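PDB 5GZT: chitinase from Paenibacillus sp. FPU-7, which probably hydrolyses internal beta-1,4 linkages between N-acetylglucosamine units in chitin and chitodextrins. Local coordinates for residues P897-G900 with A901-V904; I821-Q824 with R825-P829; G155-K158 with D159-T162; T637-S640 with R641-K645. One frame throughout, in Å; residues are numbered along the deposited sequence.

Interaction 1. Residues P897-G900 with A901-V904; sequences PVYG and AFGV
One face of the F902 ring is covered near its rim by Y899 CD2. The closest side-chain pair is Y899 CD2 with F902 CZ, 3.7 Å apart. The two rings cross obliquely, with planes at 44° and centroids 5.1 Å apart, so the pair is neither a parallel stack nor a T-shaped one. The backbone also meets the Y899 ring obliquely: A901 N lies 3.6 Å from Y899 CD2. Y899 CG lies between its backbone N and carbonyl carbon (chi1 65°), which turns the ring toward the chain that follows. Beyond the contact, the Y899 ring meets that of Y896 at a small angle between planes and also touches helix 947-952. The backbone from G900 to G903 has positive phi throughout and forms one short left-handed helical turn. It follows strand 889-893 in the second family 18 TIM barrel. In this family the DxDxE signature lies at the end of that strand, and this turn comes soon after it. Glycine suits such backbone angles at both G900 and G903. Within the turn, F902 N donates to Y899 O at 2.8 Å, with an N-H...O angle of 138°. The donor stands above the carbonyl plane. V904 N makes a weak hydrogen bond to G900 O, 3.0 Å long. A901 CB touches W856 and Y896, while V904 touches A857.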
loop_
_atom_site.group_PDB
_atom_site.type_symbol
_atom_site.label_atom_id
_atom_site.label_comp_id
_atom_site.label_asym_id
_atom_site.label_seq_id
_atom_site.Cartn_x
_atom_site.Cartn_y
_atom_site.Cartn_z
ATOM N N PRO B 897 -26.776 25.331 20.037
ATOM C CA PRO B 897 -26.315 25.032 21.395
ATOM C C PRO B 897 -24.800 24.904 21.493
ATOM O O PRO B 897 -24.169 24.352 20.570
ATOM C CB PRO B 897 -26.948 23.696 21.695
ATOM C CG PRO B 897 -28.188 23.700 20.843
ATOM C CD PRO B 897 -27.778 24.385 19.590
ATOM N N VAL B 898 -24.256 25.358 22.627
ATOM C CA VAL B 898 -22.833 25.145 23.043
ATOM C C VAL B 898 -21.920 26.101 22.335
ATOM O O VAL B 898 -21.234 26.918 22.975
ATOM C CB VAL B 898 -22.309 23.716 22.902
ATOM C CG1 VAL B 898 -20.849 23.620 23.407
ATOM C CG2 VAL B 898 -23.151 22.732 23.681
ATOM N N TYR B 899 -21.885 26.008 21.017
ATOM C CA TYR B 899 -21.034 26.881 20.265
ATOM C C TYR B 899 -21.629 28.195 19.858
ATOM O O TYR B 899 -20.887 29.099 19.464
ATOM C CB TYR B 899 -20.387 26.164 19.066
ATOM C CG TYR B 899 -21.271 25.666 17.935
ATOM C CD1 TYR B 899 -22.019 24.464 18.051
ATOM C CD2 TYR B 899 -21.315 26.318 16.710
ATOM C CE1 TYR B 899 -22.834 24.006 16.995
ATOM C CE2 TYR B 899 -22.127 25.819 15.665
ATOM C CZ TYR B 899 -22.837 24.647 15.836
ATOM O OH TYR B 899 -23.599 24.172 14.819
ATOM N N GLY B 900 -22.947 28.364 19.939
ATOM C CA GLY B 900 -23.537 29.654 19.714
ATOM C C GLY B 900 -23.290 30.241 18.332
ATOM O O GLY B 900 -23.308 31.513 18.130
ATOM N N ALA B 901 -23.110 29.372 17.358
ATOM C CA ALA B 901 -22.686 29.783 15.984
ATOM C C ALA B 901 -21.417 30.620 16.032
ATOM O O ALA B 901 -21.261 31.592 15.265
ATOM C CB ALA B 901 -23.784 30.527 15.282
ATOM N N PHE B 902 -20.541 30.250 16.967
ATOM C CA PHE B 902 -19.232 30.891 17.178
ATOM C C PHE B 902 -19.389 32.357 17.619
ATOM O O PHE B 902 -18.848 33.247 17.027
ATOM C CB PHE B 902 -18.353 30.722 15.908
ATOM C CG PHE B 902 -18.256 29.291 15.461
ATOM C CD1 PHE B 902 -17.564 28.369 16.231
ATOM C CD2 PHE B 902 -18.915 28.846 14.327
ATOM C CE1 PHE B 902 -17.514 27.027 15.876
ATOM C CE2 PHE B 902 -18.855 27.486 13.958
ATOM C CZ PHE B 902 -18.164 26.577 14.737
ATOM N N GLY B 903 -20.133 32.579 18.685
ATOM C CA GLY B 903 -20.251 33.895 19.292
ATOM C C GLY B 903 -21.354 34.773 18.743
ATOM O O GLY B 903 -21.478 35.870 19.191
ATOM N N VAL B 904 -22.216 34.274 17.865
ATOM C CA VAL B 904 -23.388 35.051 17.423
ATOM C C VAL B 904 -24.475 35.150 18.520
ATOM O O VAL B 904 -25.184 36.164 18.607
ATOM C CB VAL B 904 -23.971 34.503 16.120
ATOM C CG1 VAL B 904 -25.155 35.339 15.643
ATOM C CG2 VAL B 904 -22.912 34.508 15.045
#

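Interaction 2. Residues I821-Q824 with R825-P829; sequences IREQ and RRNNP
E823 and R826 are brought together by one bend in each side chain. E823 CG lies anti to the backbone N, and the chain then turns at chi2 (73°). R826 starts out extended and folds back at chi3 (-63°). The two side chains cross at about a right angle and form a salt bridge, E823 OE2 to R826 NH2 at 2.7 Å. OE2 is met on its anti side, and the carboxylate and guanidinium planes are 66° apart. R822 O and E823 CA lie over one face of the R826 guanidinium, toward its rim. R822 CB is 3.4 Å from R826 NH1. On another side of the helix, I821 and R825 run side by side, with I821 CG2 3.9 Å from R825 NE. The charged end of R825 goes on to E815 and W812. I821-R826 form the C-terminal part of helix 819-826, in the second family 18 domain, and the chain leaves the helix at N827. R825 N bonds to I821 O at 2.8 Å, and R826 N to R822 O at 3.0 Å. At the last turn, Q824 O accepts from water 2 at 2.6 Å. R826 NH2 also bridges to E819. Two carboxylates thus share one guanidinium, which probably favours their charged forms on this surface.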
loop_
_atom_site.group_PDB
_atom_site.type_symbol
_atom_site.label_atom_id
_atom_site.label_comp_id
_atom_site.label_asym_id
_atom_site.label_seq_id
_atom_site.Cartn_x
_atom_site.Cartn_y
_atom_site.Cartn_z
ATOM N N ILE B 821 -35.960 49.965 6.137
ATOM C CA ILE B 821 -35.950 48.602 6.596
ATOM C C ILE B 821 -36.335 48.562 8.090
ATOM O O ILE B 821 -37.210 47.810 8.456
ATOM C CB ILE B 821 -34.602 47.943 6.288
ATOM C CG1 ILE B 821 -34.388 47.845 4.755
ATOM C CG2 ILE B 821 -34.532 46.580 6.911
ATOM C CD1 ILE B 821 -33.013 47.318 4.312
ATOM N N ARG B 822 -35.794 49.462 8.916
ATOM C CA ARG B 822 -36.149 49.505 10.318
ATOM C C ARG B 822 -37.631 49.703 10.507
ATOM O O ARG B 822 -38.227 49.084 11.387
ATOM C CB ARG B 822 -35.388 50.589 11.137
ATOM C CG ARG B 822 -33.909 50.295 11.263
ATOM C CD ARG B 822 -33.131 51.300 12.119
ATOM N NE ARG B 822 -31.716 50.856 12.188
ATOM C CZ ARG B 822 -30.832 51.168 13.155
ATOM N NH1 ARG B 822 -31.171 51.945 14.188
ATOM N NH2 ARG B 822 -29.591 50.669 13.103
ATOM N N GLU B 823 -38.225 50.608 9.741
ATOM C CA GLU B 823 -39.665 50.879 9.870
ATOM C C GLU B 823 -40.436 49.657 9.421
ATOM O O GLU B 823 -41.415 49.300 10.000
ATOM C CB GLU B 823 -40.100 52.107 9.018
ATOM C CG GLU B 823 -41.592 52.492 9.097
ATOM C CD GLU B 823 -42.073 53.160 10.420
ATOM O OE1 GLU B 823 -43.199 53.694 10.398
ATOM O OE2 GLU B 823 -41.420 53.159 11.492
ATOM N N GLN B 824 -40.029 49.069 8.330
ATOM C CA GLN B 824 -40.749 47.879 7.829
ATOM C C GLN B 824 -40.646 46.703 8.873
ATOM O O GLN B 824 -41.580 45.989 9.067
ATOM C CB GLN B 824 -40.140 47.557 6.498
ATOM C CG GLN B 824 -40.302 46.218 5.875
ATOM C CD GLN B 824 -39.211 46.094 4.798
ATOM O OE1 GLN B 824 -38.870 47.089 4.129
ATOM N NE2 GLN B 824 -38.617 44.912 4.677
ATOM N N ARG B 825 -39.503 46.576 9.538
ATOM C CA ARG B 825 -39.278 45.511 10.525
ATOM C C ARG B 825 -40.099 45.757 11.763
ATOM O O ARG B 825 -40.774 44.846 12.235
ATOM C CB ARG B 825 -37.788 45.306 10.763
ATOM C CG ARG B 825 -37.153 44.575 9.580
ATOM C CD ARG B 825 -35.740 44.170 9.824
ATOM N NE ARG B 825 -35.335 43.257 8.785
ATOM C CZ ARG B 825 -34.223 42.521 8.784
ATOM N NH1 ARG B 825 -33.327 42.557 9.764
ATOM N NH2 ARG B 825 -33.985 41.734 7.761
ATOM N N ARG B 826 -40.147 47.007 12.240
ATOM C CA ARG B 826 -41.001 47.382 13.393
ATOM C C ARG B 826 -42.458 47.055 13.148
ATOM O O ARG B 826 -43.185 46.714 14.099
ATOM C CB ARG B 826 -40.866 48.865 13.785
ATOM C CG ARG B 826 -39.509 49.217 14.414
ATOM C CD ARG B 826 -39.393 50.623 15.063
ATOM N NE ARG B 826 -39.568 51.733 14.111
ATOM C CZ ARG B 826 -38.593 52.347 13.439
ATOM N NH1 ARG B 826 -37.300 52.051 13.587
ATOM N NH2 ARG B 826 -38.915 53.315 12.610
ATOM N N ASN B 827 -42.862 47.164 11.891
ATOM C CA ASN B 827 -44.201 46.894 11.449
ATOM C C ASN B 827 -44.347 45.522 10.708
ATOM O O ASN B 827 -45.261 45.330 9.915
ATOM C CB ASN B 827 -44.627 48.004 10.485
ATOM C CG ASN B 827 -44.793 49.315 11.189
ATOM O OD1 ASN B 827 -43.967 50.202 11.047
ATOM N ND2 ASN B 827 -45.807 49.412 12.007
ATOM N N ASN B 828 -43.494 44.573 11.034
ATOM C CA ASN B 828 -43.568 43.239 10.440
ATOM C C ASN B 828 -44.998 42.721 10.490
ATOM O O ASN B 828 -45.665 42.788 11.522
ATOM C CB ASN B 828 -42.631 42.278 11.150
ATOM C CG ASN B 828 -42.363 41.086 10.322
ATOM O OD1 ASN B 828 -41.622 41.161 9.347
ATOM N ND2 ASN B 828 -43.053 40.009 10.629
ATOM N N PRO B 829 -45.497 42.265 9.343
ATOM C CA PRO B 829 -46.890 41.937 9.185
ATOM C C PRO B 829 -47.341 40.587 9.765
ATOM O O PRO B 829 -47.992 39.827 9.099
ATOM C CB PRO B 829 -47.061 41.967 7.660
ATOM C CG PRO B 829 -45.751 41.488 7.152
ATOM C CD PRO B 829 -44.741 42.088 8.101
HETATM O O HOH W 1 -40.462 43.138 7.920
HETATM O O HOH W 2 -43.503 45.732 7.343
#

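Interaction 3. Residues G155-K158 with D159-T162; sequences GIAK and DSVT
A157 O is gripped twice by S160. The hydroxyl S160 OG donates to A157 O at 2.6 Å, in the carbonyl plane. The backbone S160 N donates to the same oxygen at 3.0 Å, from above that plane, with an N-H...O angle of 150°. S160 OG sits between its own backbone N and carbonyl carbon (chi1 78°), and this turns the hydroxyl back over the preceding residues. A type I beta turn runs from G155 to K158, closed by K158 N to G155 O at 3.3 Å. A short 3-10 turn overlaps it at K158 and runs on through S160. A water joins the two parts: it donates to I156 O at 3.0 Å and accepts from D159 N at 2.9 Å. V161 CG2 packs beside K158 O, 3.4 Å away. K158 and D159 point the same way, but their charged atoms do not meet. The loop links strand 152-154 to strand 162-163, the last strands of the two parallel sheets of the N-terminal beta-helix. A157 and V161 rest on V137 of strand 131-137, in the coil before. S160 OG also receives a bond from G143 N. The hydroxyl therefore acts as donor and acceptor at once, tying this corner both to itself and to the neighbouring coil.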
loop_
_atom_site.group_PDB
_atom_site.type_symbol
_atom_site.label_atom_id
_atom_site.label_comp_id
_atom_site.label_asym_id
_atom_site.label_seq_id
_atom_site.Cartn_x
_atom_site.Cartn_y
_atom_site.Cartn_z
ATOM N N GLY B 155 37.195 -32.936 4.939
ATOM C CA GLY B 155 37.484 -34.354 4.665
ATOM C C GLY B 155 37.118 -35.183 5.820
ATOM O O GLY B 155 36.914 -34.664 6.907
ATOM N N ILE B 156 37.029 -36.501 5.610
ATOM C CA ILE B 156 36.491 -37.403 6.622
ATOM C C ILE B 156 37.284 -37.483 7.902
ATOM O O ILE B 156 36.734 -37.795 8.983
ATOM C CB ILE B 156 36.320 -38.842 5.992
ATOM C CG1 ILE B 156 35.306 -39.658 6.760
ATOM C CG2 ILE B 156 37.644 -39.606 5.923
ATOM C CD1 ILE B 156 35.049 -41.016 6.092
ATOM N N ALA B 157 38.596 -37.262 7.852
ATOM C CA ALA B 157 39.410 -37.394 9.061
ATOM C C ALA B 157 39.844 -35.985 9.669
ATOM O O ALA B 157 40.836 -35.902 10.447
ATOM C CB ALA B 157 40.623 -38.263 8.770
ATOM N N LYS B 158 39.112 -34.946 9.297
ATOM C CA LYS B 158 39.268 -33.543 9.773
ATOM C C LYS B 158 39.629 -33.438 11.202
ATOM O O LYS B 158 40.547 -32.686 11.538
ATOM C CB LYS B 158 37.928 -32.831 9.800
ATOM C CG LYS B 158 37.484 -32.249 8.550
ATOM C CD LYS B 158 36.311 -31.301 8.749
ATOM C CE LYS B 158 35.277 -31.785 9.718
ATOM N NZ LYS B 158 34.110 -30.925 9.473
ATOM N N ASP B 159 38.821 -34.120 12.034
ATOM C CA ASP B 159 38.836 -33.956 13.482
ATOM C C ASP B 159 39.966 -34.664 14.172
ATOM O O ASP B 159 40.199 -34.467 15.405
ATOM C CB ASP B 159 37.531 -34.457 14.131
ATOM C CG ASP B 159 36.339 -33.670 13.757
ATOM O OD1 ASP B 159 36.416 -32.447 13.550
ATOM O OD2 ASP B 159 35.266 -34.293 13.700
ATOM N N SER B 160 40.675 -35.483 13.406
ATOM C CA SER B 160 41.871 -36.147 13.907
ATOM C C SER B 160 43.189 -35.362 13.852
ATOM O O SER B 160 44.231 -35.854 14.345
ATOM C CB SER B 160 42.095 -37.446 13.095
ATOM O OG SER B 160 42.672 -37.171 11.787
ATOM N N VAL B 161 43.227 -34.248 13.180
ATOM C CA VAL B 161 44.526 -33.592 12.971
ATOM C C VAL B 161 44.854 -32.766 14.228
ATOM O O VAL B 161 43.967 -32.324 14.951
ATOM C CB VAL B 161 44.594 -32.709 11.702
ATOM C CG1 VAL B 161 44.171 -33.500 10.476
ATOM C CG2 VAL B 161 43.747 -31.473 11.822
ATOM N N THR B 162 46.135 -32.642 14.505
ATOM C CA THR B 162 46.608 -31.761 15.583
ATOM C C THR B 162 47.231 -30.478 15.016
ATOM O O THR B 162 47.774 -30.455 13.907
ATOM C CB THR B 162 47.587 -32.450 16.478
ATOM O OG1 THR B 162 48.590 -33.066 15.669
ATOM C CG2 THR B 162 46.849 -33.449 17.386
HETATM O O HOH W 3 36.867 -36.140 11.432
#

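Interaction 4. Residues T637-S640 with R641-K645; sequences TIYS and RLYAK
Y639 and Y643 lie one helical turn apart with their ring planes almost parallel, 10° from each other. The side chains themselves cross at about a right angle. The rings are slid apart and barely overlap, with centroids 4.7 Å apart. Y639 CE1 sits over one face of the Y643 ring, toward its rim, 3.6 Å from Y643 CD1. In return Y643 CB lies over a face of the Y639 ring in a CH-pi contact, 4.1 Å from its centroid. Different first torsions bring this about: Y639 CG is anti to its backbone N (chi1 -173°), whereas Y643 CG is beside the N and anti to the carbonyl carbon (chi1 -74°). The carbonyl of Y639 meets the Y643 ring at its edge, in plane, with Y639 O 3.5 Å from Y643 CD1. The same oxygen accepts from Y643 N at 2.9 Å. L642 N bonds to I638 O at 3.0 Å in the same helix. Helix 633-642 follows strand 619-623 and packs outside the first TIM barrel, where I638 and L642 touch F620. Y639 and Y643 both touch I279 of strand 264-284. The end of R641 leads away from this contact and makes a salt bridge to E610. Y643 OH hydrogen-bonds to G277 O. The backbone bond anchors Y643 at the helix end, while the face contact and the hydroxyl bond should limit the swing of its ring.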
loop_
_atom_site.group_PDB
_atom_site.type_symbol
_atom_site.label_atom_id
_atom_site.label_comp_id
_atom_site.label_asym_id
_atom_site.label_seq_id
_atom_site.Cartn_x
_atom_site.Cartn_y
_atom_site.Cartn_z
ATOM N N THR B 637 -11.921 -1.539 2.261
ATOM C CA THR B 637 -11.889 -2.734 3.088
ATOM C C THR B 637 -10.467 -3.058 3.512
ATOM O O THR B 637 -10.153 -3.430 4.718
ATOM C CB THR B 637 -12.469 -3.980 2.311
ATOM O OG1 THR B 637 -13.837 -3.766 1.926
ATOM C CG2 THR B 637 -12.380 -5.178 3.154
ATOM N N ILE B 638 -9.598 -2.955 2.522
ATOM C CA ILE B 638 -8.174 -3.202 2.748
ATOM C C ILE B 638 -7.570 -2.273 3.816
ATOM O O ILE B 638 -6.969 -2.759 4.818
ATOM C CB ILE B 638 -7.408 -3.209 1.436
ATOM C CG1 ILE B 638 -7.817 -4.444 0.633
ATOM C CG2 ILE B 638 -5.881 -3.348 1.633
ATOM C CD1 ILE B 638 -7.371 -4.477 -0.819
ATOM N N TYR B 639 -7.763 -0.963 3.660
ATOM C CA TYR B 639 -7.403 -0.005 4.662
ATOM C C TYR B 639 -8.028 -0.300 6.021
ATOM O O TYR B 639 -7.281 -0.289 7.045
ATOM C CB TYR B 639 -7.749 1.449 4.218
ATOM C CG TYR B 639 -7.222 2.460 5.203
ATOM C CD1 TYR B 639 -5.915 2.883 5.170
ATOM C CD2 TYR B 639 -8.052 2.981 6.185
ATOM C CE1 TYR B 639 -5.446 3.787 6.124
ATOM C CE2 TYR B 639 -7.608 3.880 7.114
ATOM C CZ TYR B 639 -6.307 4.257 7.102
ATOM O OH TYR B 639 -5.886 5.140 8.077
ATOM N N SER B 640 -9.335 -0.565 6.086
ATOM C CA SER B 640 -9.969 -0.805 7.399
ATOM C C SER B 640 -9.347 -1.966 8.140
ATOM O O SER B 640 -9.272 -1.962 9.364
ATOM C CB SER B 640 -11.472 -1.109 7.310
ATOM O OG SER B 640 -12.096 0.021 6.861
ATOM N N ARG B 641 -9.012 -2.993 7.390
ATOM C CA ARG B 641 -8.488 -4.226 7.984
ATOM C C ARG B 641 -7.098 -4.062 8.478
ATOM O O ARG B 641 -6.788 -4.503 9.588
ATOM C CB ARG B 641 -8.536 -5.336 6.977
ATOM C CG ARG B 641 -9.942 -5.831 6.845
ATOM C CD ARG B 641 -10.109 -6.916 7.920
ATOM N NE ARG B 641 -11.507 -7.204 8.129
ATOM C CZ ARG B 641 -11.961 -8.060 9.020
ATOM N NH1 ARG B 641 -11.119 -8.774 9.761
ATOM N NH2 ARG B 641 -13.265 -8.203 9.149
ATOM N N LEU B 642 -6.246 -3.408 7.700
ATOM C CA LEU B 642 -4.883 -3.256 8.122
ATOM C C LEU B 642 -4.690 -2.187 9.118
ATOM O O LEU B 642 -3.691 -2.206 9.779
ATOM C CB LEU B 642 -3.927 -2.982 6.974
ATOM C CG LEU B 642 -3.579 -4.135 6.061
ATOM C CD1 LEU B 642 -2.537 -3.605 5.098
ATOM C CD2 LEU B 642 -3.045 -5.365 6.762
ATOM N N TYR B 643 -5.617 -1.245 9.222
ATOM C CA TYR B 643 -5.520 -0.201 10.193
ATOM C C TYR B 643 -6.484 -0.361 11.387
ATOM O O TYR B 643 -6.665 0.591 12.149
ATOM C CB TYR B 643 -5.582 1.178 9.462
ATOM C CG TYR B 643 -4.266 1.396 8.759
ATOM C CD1 TYR B 643 -4.002 0.806 7.555
ATOM C CD2 TYR B 643 -3.234 2.119 9.375
ATOM C CE1 TYR B 643 -2.777 0.928 6.940
ATOM C CE2 TYR B 643 -1.963 2.270 8.777
ATOM C CZ TYR B 643 -1.722 1.718 7.554
ATOM O OH TYR B 643 -0.452 1.810 6.988
ATOM N N ALA B 644 -7.089 -1.543 11.560
ATOM C CA ALA B 644 -8.005 -1.767 12.655
ATOM C C ALA B 644 -7.265 -1.742 14.029
ATOM O O ALA B 644 -6.202 -2.341 14.192
ATOM C CB ALA B 644 -8.689 -3.112 12.486
ATOM N N LYS B 645 -7.839 -1.046 15.003
ATOM C CA LYS B 645 -7.318 -1.065 16.396
ATOM C C LYS B 645 -7.294 -2.495 16.980
ATOM O O LYS B 645 -8.338 -3.177 17.022
ATOM C CB LYS B 645 -8.073 -0.045 17.316
ATOM C CG LYS B 645 -9.550 -0.319 17.705
ATOM C CD LYS B 645 -10.615 -0.002 16.627
ATOM C CE LYS B 645 -11.018 -1.210 15.748
ATOM N NZ LYS B 645 -11.269 -0.906 14.306
#

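Along the chain the order is interaction 3, interaction 4, interaction 2, interaction 1. Interaction 3 belongs to the N-terminal beta-helix, at its last coil. Interaction 4 lies on helix 633-642, outside the first TIM barrel and close to the centre of the chain. Interactions 1 and 2 share the second family 18 domain. Their centres are about 27 Å apart and their nearest atoms about 12 Å, so they do not touch. Interaction 4 is about 59 Å from both interaction 2 and interaction 3, centre to centre. Interactions 2 and 3 lie on opposite sides of the chain's centre, about 115 Å apart between centres. The four contacts thus sample an elongated, multidomain enzyme with two glycosidase barrels.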